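Local structure of 2-methyl-aconitate isomerase (Shewanella oneidensis, 5K87) at residues F29-L34 / I78-S83; D88-F93 / R140-N145. The protein catalyses the cis-trans isomerization of 2-methyl-aconitate in the 2-methylcitrate cycle, the route by which the bacterium degrades propionate. The protein carries 1 engineered substitution. One frame throughout, in Å; residues are numbered along the deposited sequence.

Interaction 1 (F29-L34 / I78-S83)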
loop_
_atom_site.group_PDB
_atom_site.type_symbol
_atom_site.label_atom_id
_atom_site.label_comp_id
_atom_site.label_asym_id
_atom_site.label_seq_id
_atom_site.Cartn_x
_atom_site.Cartn_y
_atom_site.Cartn_z
ATOM N N PHE A 29 -1.337 15.627 -10.638
ATOM C CA PHE A 29 -1.080 16.027 -12.014
ATOM C C PHE A 29 -1.444 17.484 -12.221
ATOM O O PHE A 29 -2.481 17.957 -11.725
ATOM C CB PHE A 29 -1.971 15.243 -12.982
ATOM C CG PHE A 29 -1.842 13.749 -12.890
ATOM C CD1 PHE A 29 -0.942 13.066 -13.689
ATOM C CD2 PHE A 29 -2.650 13.028 -12.029
ATOM C CE1 PHE A 29 -0.844 11.686 -13.614
ATOM C CE2 PHE A 29 -2.551 11.650 -11.951
ATOM C CZ PHE A 29 -1.650 10.983 -12.748
ATOM N N ARG A 30 -0.628 18.187 -12.998
ATOM C CA ARG A 30 -1.056 19.439 -13.603
ATOM C C ARG A 30 -1.922 19.082 -14.784
ATOM O O ARG A 30 -1.569 18.189 -15.564
ATOM C CB ARG A 30 0.127 20.203 -14.184
ATOM C CG ARG A 30 1.029 20.934 -13.234
ATOM C CD ARG A 30 1.837 22.008 -13.997
ATOM N NE ARG A 30 2.513 21.438 -15.160
ATOM C CZ ARG A 30 3.330 22.103 -15.970
ATOM N NH1 ARG A 30 3.590 23.387 -15.750
ATOM N NH2 ARG A 30 3.891 21.478 -16.998
ATOM N N LEU A 31 -3.033 19.787 -14.942
ATOM C CA LEU A 31 -3.948 19.537 -16.045
ATOM C C LEU A 31 -3.233 19.501 -17.396
ATOM O O LEU A 31 -3.443 18.590 -18.196
ATOM C CB LEU A 31 -5.039 20.603 -16.053
ATOM C CG LEU A 31 -6.045 20.539 -17.200
ATOM C CD1 LEU A 31 -6.875 19.266 -17.116
ATOM C CD2 LEU A 31 -6.945 21.760 -17.168
ATOM N N GLN A 32 -2.364 20.474 -17.632
ATOM C CA GLN A 32 -1.681 20.574 -18.922
ATOM C C GLN A 32 -0.710 19.426 -19.217
ATOM O O GLN A 32 -0.293 19.244 -20.364
ATOM C CB GLN A 32 -0.965 21.920 -19.062
ATOM C CG GLN A 32 0.274 22.043 -18.203
ATOM C CD GLN A 32 0.771 23.468 -18.090
ATOM O OE1 GLN A 32 1.570 23.922 -18.905
ATOM N NE2 GLN A 32 0.304 24.178 -17.068
ATOM N N ASP A 33 -0.343 18.661 -18.196
ATOM C CA ASP A 33 0.547 17.517 -18.385
ATOM C C ASP A 33 -0.202 16.256 -18.811
ATOM O O ASP A 33 0.410 15.280 -19.240
ATOM C CB ASP A 33 1.337 17.244 -17.107
ATOM C CG ASP A 33 2.342 18.337 -16.796
ATOM O OD1 ASP A 33 2.833 18.983 -17.751
ATOM O OD2 ASP A 33 2.659 18.545 -15.606
ATOM N N LEU A 34 -1.523 16.267 -18.689
ATOM C CA LEU A 34 -2.314 15.095 -19.049
ATOM C C LEU A 34 -2.418 14.955 -20.557
ATOM O O LEU A 34 -2.366 15.955 -21.275
ATOM C CB LEU A 34 -3.720 15.214 -18.465
ATOM C CG LEU A 34 -3.819 15.225 -16.938
ATOM C CD1 LEU A 34 -5.249 15.506 -16.497
ATOM C CD2 LEU A 34 -3.313 13.900 -16.370
ATOM N N ILE A 78 -6.014 16.485 -9.714
ATOM C CA ILE A 78 -5.695 17.274 -10.898
ATOM C C ILE A 78 -5.820 18.751 -10.552
ATOM O O ILE A 78 -6.869 19.196 -10.075
ATOM C CB ILE A 78 -6.627 16.931 -12.075
ATOM C CG1 ILE A 78 -6.439 15.471 -12.490
ATOM C CG2 ILE A 78 -6.372 17.863 -13.267
ATOM C CD1 ILE A 78 -7.498 14.971 -13.450
ATOM N N LEU A 79 -4.741 19.491 -10.780
ATOM C CA LEU A 79 -4.698 20.912 -10.468
ATOM C C LEU A 79 -4.499 21.734 -11.728
ATOM O O LEU A 79 -3.823 21.291 -12.662
ATOM C CB LEU A 79 -3.557 21.202 -9.492
ATOM C CG LEU A 79 -3.624 20.394 -8.190
ATOM C CD1 LEU A 79 -2.511 20.748 -7.220
ATOM C CD2 LEU A 79 -4.967 20.576 -7.508
ATOM N N SER A 80 -5.060 22.938 -11.737
ATOM C CA SER A 80 -4.960 23.836 -12.879
ATOM C C SER A 80 -5.067 25.272 -12.394
ATOM O O SER A 80 -5.478 25.529 -11.260
ATOM C CB SER A 80 -6.095 23.553 -13.852
ATOM O OG SER A 80 -7.345 23.631 -13.193
ATOM N N HIS A 81 -4.696 26.211 -13.260
ATOM C CA HIS A 81 -4.936 27.633 -13.004
ATOM C C HIS A 81 -6.415 27.877 -12.815
ATOM O O HIS A 81 -7.244 27.309 -13.524
ATOM C CB HIS A 81 -4.495 28.485 -14.195
ATOM C CG HIS A 81 -3.024 28.476 -14.443
ATOM N ND1 HIS A 81 -2.125 29.147 -13.638
ATOM C CD2 HIS A 81 -2.288 27.899 -15.422
ATOM C CE1 HIS A 81 -0.904 28.969 -14.102
ATOM N NE2 HIS A 81 -0.973 28.217 -15.187
ATOM N N SER A 82 -6.753 28.747 -11.873
ATOM C CA SER A 82 -8.152 29.068 -11.631
ATOM C C SER A 82 -8.638 30.240 -12.471
ATOM O O SER A 82 -7.888 31.179 -12.741
ATOM C CB SER A 82 -8.381 29.386 -10.160
ATOM O OG SER A 82 -9.767 29.517 -9.902
ATOM N N SER A 83 -9.903 30.181 -12.864
ATOM C CA SER A 83 -10.585 31.324 -13.474
ATOM C C SER A 83 -11.588 31.955 -12.513
ATOM O O SER A 83 -12.388 32.810 -12.906
ATOM C CB SER A 83 -11.305 30.906 -14.757
ATOM O OG SER A 83 -10.380 30.567 -15.774
#

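Interaction 2 (D88-F93 / R140-N145)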
loop_
_atom_site.group_PDB
_atom_site.type_symbol
_atom_site.label_atom_id
_atom_site.label_comp_id
_atom_site.label_asym_id
_atom_site.label_seq_id
_atom_site.Cartn_x
_atom_site.Cartn_y
_atom_site.Cartn_z
ATOM N N ASP A 88 -6.444 31.011 -6.630
ATOM C CA ASP A 88 -5.206 30.772 -7.359
ATOM C C ASP A 88 -5.212 29.492 -8.188
ATOM O O ASP A 88 -4.696 29.453 -9.309
ATOM C CB ASP A 88 -4.046 30.722 -6.378
ATOM C CG ASP A 88 -3.909 31.994 -5.590
ATOM O OD1 ASP A 88 -3.655 33.041 -6.223
ATOM O OD2 ASP A 88 -4.052 31.974 -4.349
ATOM N N VAL A 89 -5.790 28.436 -7.645
ATOM C CA VAL A 89 -5.654 27.134 -8.267
ATOM C C VAL A 89 -6.974 26.388 -8.139
ATOM O O VAL A 89 -7.656 26.510 -7.118
ATOM C CB VAL A 89 -4.478 26.337 -7.617
ATOM C CG1 VAL A 89 -4.712 26.127 -6.129
ATOM C CG2 VAL A 89 -4.237 25.006 -8.334
ATOM N N ASP A 90 -7.349 25.649 -9.179
ATOM C CA ASP A 90 -8.509 24.760 -9.137
ATOM C C ASP A 90 -8.061 23.340 -8.799
ATOM O O ASP A 90 -7.081 22.827 -9.364
ATOM C CB ASP A 90 -9.225 24.717 -10.481
ATOM C CG ASP A 90 -10.025 25.964 -10.778
ATOM O OD1 ASP A 90 -10.112 26.864 -9.922
ATOM O OD2 ASP A 90 -10.592 26.021 -11.890
ATOM N N TYR A 91 -8.822 22.695 -7.924
ATOM C CA TYR A 91 -8.461 21.398 -7.358
ATOM C C TYR A 91 -9.590 20.393 -7.592
ATOM O O TYR A 91 -10.707 20.586 -7.105
ATOM C CB TYR A 91 -8.194 21.612 -5.865
ATOM C CG TYR A 91 -8.142 20.415 -4.932
ATOM C CD1 TYR A 91 -7.786 19.139 -5.370
ATOM C CD2 TYR A 91 -8.440 20.578 -3.584
ATOM C CE1 TYR A 91 -7.734 18.068 -4.484
ATOM C CE2 TYR A 91 -8.382 19.515 -2.695
ATOM C CZ TYR A 91 -8.036 18.266 -3.157
ATOM O OH TYR A 91 -7.982 17.199 -2.289
ATOM N N LEU A 92 -9.283 19.333 -8.342
ATOM C CA LEU A 92 -10.176 18.185 -8.474
ATOM C C LEU A 92 -9.574 16.972 -7.786
ATOM O O LEU A 92 -8.402 16.632 -8.006
ATOM C CB LEU A 92 -10.444 17.839 -9.936
ATOM C CG LEU A 92 -11.429 18.732 -10.683
ATOM C CD1 LEU A 92 -11.415 18.389 -12.169
ATOM C CD2 LEU A 92 -12.831 18.575 -10.109
ATOM N N PHE A 93 -10.374 16.330 -6.945
ATOM C CA PHE A 93 -9.986 15.106 -6.271
ATOM C C PHE A 93 -10.754 13.929 -6.846
ATOM O O PHE A 93 -11.993 13.968 -6.931
ATOM C CB PHE A 93 -10.282 15.213 -4.779
ATOM C CG PHE A 93 -10.102 13.925 -4.047
ATOM C CD1 PHE A 93 -8.855 13.321 -3.992
ATOM C CD2 PHE A 93 -11.168 13.301 -3.426
ATOM C CE1 PHE A 93 -8.667 12.116 -3.331
ATOM C CE2 PHE A 93 -10.980 12.094 -2.760
ATOM C CZ PHE A 93 -9.728 11.506 -2.718
ATOM N N ARG A 140 -5.013 30.218 -2.282
ATOM C CA ARG A 140 -6.468 30.228 -2.291
ATOM C C ARG A 140 -6.950 29.169 -3.273
ATOM O O ARG A 140 -6.814 29.315 -4.490
ATOM C CB ARG A 140 -6.981 31.620 -2.670
ATOM C CG ARG A 140 -6.452 32.734 -1.744
ATOM C CD ARG A 140 -6.606 34.125 -2.363
ATOM N NE ARG A 140 -5.858 34.231 -3.610
ATOM C CZ ARG A 140 -5.965 35.239 -4.470
ATOM N NH1 ARG A 140 -6.798 36.243 -4.223
ATOM N NH2 ARG A 140 -5.248 35.234 -5.584
ATOM N N ILE A 141 -7.470 28.075 -2.731
ATOM C CA ILE A 141 -7.821 26.915 -3.540
ATOM C C ILE A 141 -9.310 26.905 -3.831
ATOM O O ILE A 141 -10.125 27.030 -2.917
ATOM C CB ILE A 141 -7.452 25.607 -2.807
ATOM C CG1 ILE A 141 -5.953 25.564 -2.489
ATOM C CG2 ILE A 141 -7.841 24.411 -3.645
ATOM C CD1 ILE A 141 -5.581 24.560 -1.424
ATOM N N TRP A 142 -9.668 26.760 -5.098
ATOM C CA TRP A 142 -11.047 26.501 -5.479
ATOM C C TRP A 142 -11.221 24.994 -5.556
ATOM O O TRP A 142 -10.653 24.326 -6.427
ATOM C CB TRP A 142 -11.378 27.151 -6.820
ATOM C CG TRP A 142 -12.771 26.863 -7.298
ATOM C CD1 TRP A 142 -13.128 26.152 -8.412
ATOM C CD2 TRP A 142 -13.993 27.281 -6.677
ATOM N NE1 TRP A 142 -14.500 26.109 -8.521
ATOM C CE2 TRP A 142 -15.050 26.785 -7.470
ATOM C CE3 TRP A 142 -14.293 28.023 -5.530
ATOM C CZ2 TRP A 142 -16.390 27.020 -7.151
ATOM C CZ3 TRP A 142 -15.631 28.244 -5.211
ATOM C CH2 TRP A 142 -16.657 27.746 -6.024
ATOM N N GLN A 143 -11.975 24.462 -4.605
ATOM C CA GLN A 143 -12.280 23.042 -4.561
ATOM C C GLN A 143 -13.386 22.812 -5.578
ATOM O O GLN A 143 -14.543 23.159 -5.336
ATOM C CB GLN A 143 -12.700 22.625 -3.149
ATOM C CG GLN A 143 -12.216 21.229 -2.769
ATOM C CD GLN A 143 -12.653 20.192 -3.779
ATOM O OE1 GLN A 143 -13.776 20.233 -4.277
ATOM N NE2 GLN A 143 -11.757 19.272 -4.116
ATOM N N ALA A 144 -13.019 22.261 -6.728
ATOM C CA ALA A 144 -13.929 22.181 -7.853
ATOM C C ALA A 144 -14.890 21.000 -7.807
ATOM O O ALA A 144 -15.870 20.987 -8.555
ATOM C CB ALA A 144 -13.143 22.190 -9.164
ATOM N N ASN A 145 -14.635 20.016 -6.951
ATOM C CA ASN A 145 -15.613 18.943 -6.756
ATOM C C ASN A 145 -16.877 19.459 -6.084
ATOM O O ASN A 145 -17.983 19.055 -6.446
ATOM C CB ASN A 145 -15.055 17.817 -5.876
ATOM C CG ASN A 145 -13.804 17.171 -6.444
ATOM O OD1 ASN A 145 -12.684 17.629 -6.182
ATOM N ND2 ASN A 145 -13.976 16.086 -7.197
#

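Interaction 1 (F29-L34 / I78-S83)
Phe29 and Arg30 run parallel to Ile78 and Leu79 as the closing pairs of a two-strand ladder, with Phe29 CA 4.9 Å from Ile78 CA and Arg30 CA 5.0 Å from Leu79 CA. Both backbone polar atoms of Leu79 are engaged: its N donates to Phe29 O at 2.9 Å, almost straight (169°), and its O accepts Leu31 N at 2.8 Å. Beyond these bridges residues 31-33 wind into a 3-10 turn, closed by Asp33 N to Arg30 O, and the strand pairing ends.

That turn brings two leucines over the same isoleucine. Leu34 CD1 meets Ile78 CD1 at 3.8 Å, while the other branch, Ile78 CG2, lies against Leu31, 4.0 Å from its CA and close to its CD1. The division follows from the isoleucine's first torsion: CG2 is anti to the backbone N (CG1 at chi1 -63°). Leu31 also rests its CB on Ser80 CB at 3.8 Å. An alanine at Ile78 would remove both branches and is likely to leave a gap beneath Leu31 and Leu34, with the turn less firmly seated on the strand. Within the turn, Arg30 grips Asp33 side-on, NE to OD2 and NH2 to OD1, the latter at 2.8 Å, and Gln32 CD lies over one face of the Arg30 guanidinium.

Helix 43-53 packs on this apolar cluster, Arg45 touching Leu31 and Ile78, and Leu48 touching Leu34. Leu79 points to the other face of the sheet, against Val116 and Phe119 of helix 113-122, while strand 89-96 continues the sheet beyond strand 75-81.

Interaction 2 (D88-F93 / R140-N145)
Arg140 and Asp88 meet in a side-on, two-pronged salt bridge at the start of a parallel strand pair, part of the beta framework of this PrpF protein, a member of the diaminopimelate epimerase clan. NH2 reaches OD1 at 2.8 Å and NE reaches OD2 at 3.0 Å, both nearly straight. The carboxylate lies at the guanidinium's edge but is turned 47° from its plane, so both oxygens are approached from above their own plane. Arg140 N also donates to OD2, on its anti lone pair, giving this oxygen two donors that hold the carboxylate against rotation.

From there the ladder runs Trp142 N to Val89 O, Tyr91 N to Trp142 O and Ala144 N to Tyr91 O, each 2.9 Å. On one face Val89 CG1 lies beside Ile141 CG1, and Ile141 CG2 packs on Tyr91 CB at 3.6 Å, then sits near the edge of its ring. Gln143, its chain bent at chi2 (-55°), brings NE2 over one face of that ring, offset toward the rim. On the other face Asp90 OD1 approaches Trp142 CB and CD1 obliquely, while Ser82 holds that oxygen by a hydrogen bond.

Farther out, Tyr91 OH is hydrogen-bonded to the backbone O of Cys109, inferred to be a catalytic proton donor/acceptor, and helix 113-122 packs on Tyr91 and Ile141. The strand pair therefore borders the active site. Past the last bridge, the Asn145 amide takes over the pairing: its ND2 donates to Phe93 O, and its OD1 accepts both Gln143 NE2 and, at 2.8 Å in the amide's carbonyl plane, Phe93 N.

The two contacts come in series along the chain, interaction 1 closing at Ser83 before interaction 2 opens at Asp88, and their centres are about 10 Å apart. Strands 75-81 and 89-96 are antiparallel neighbours, giving the order 24-30, 75-81, 89-96, 135-143 across this part of the fold, with parallel pairs at either side of an antiparallel one. The join is direct: Asp90 N lies 2.8 Å from Ser80 O, a probable hydrogen bond, and Leu79 packs on Tyr91. Helix 113-122 touches residues of both contacts. Interaction 2 lies beside Cys109 and the malonate pocket, whereas interaction 1 lies farther out, so the four strands connect the active-site border to the region packed by helix 43-53.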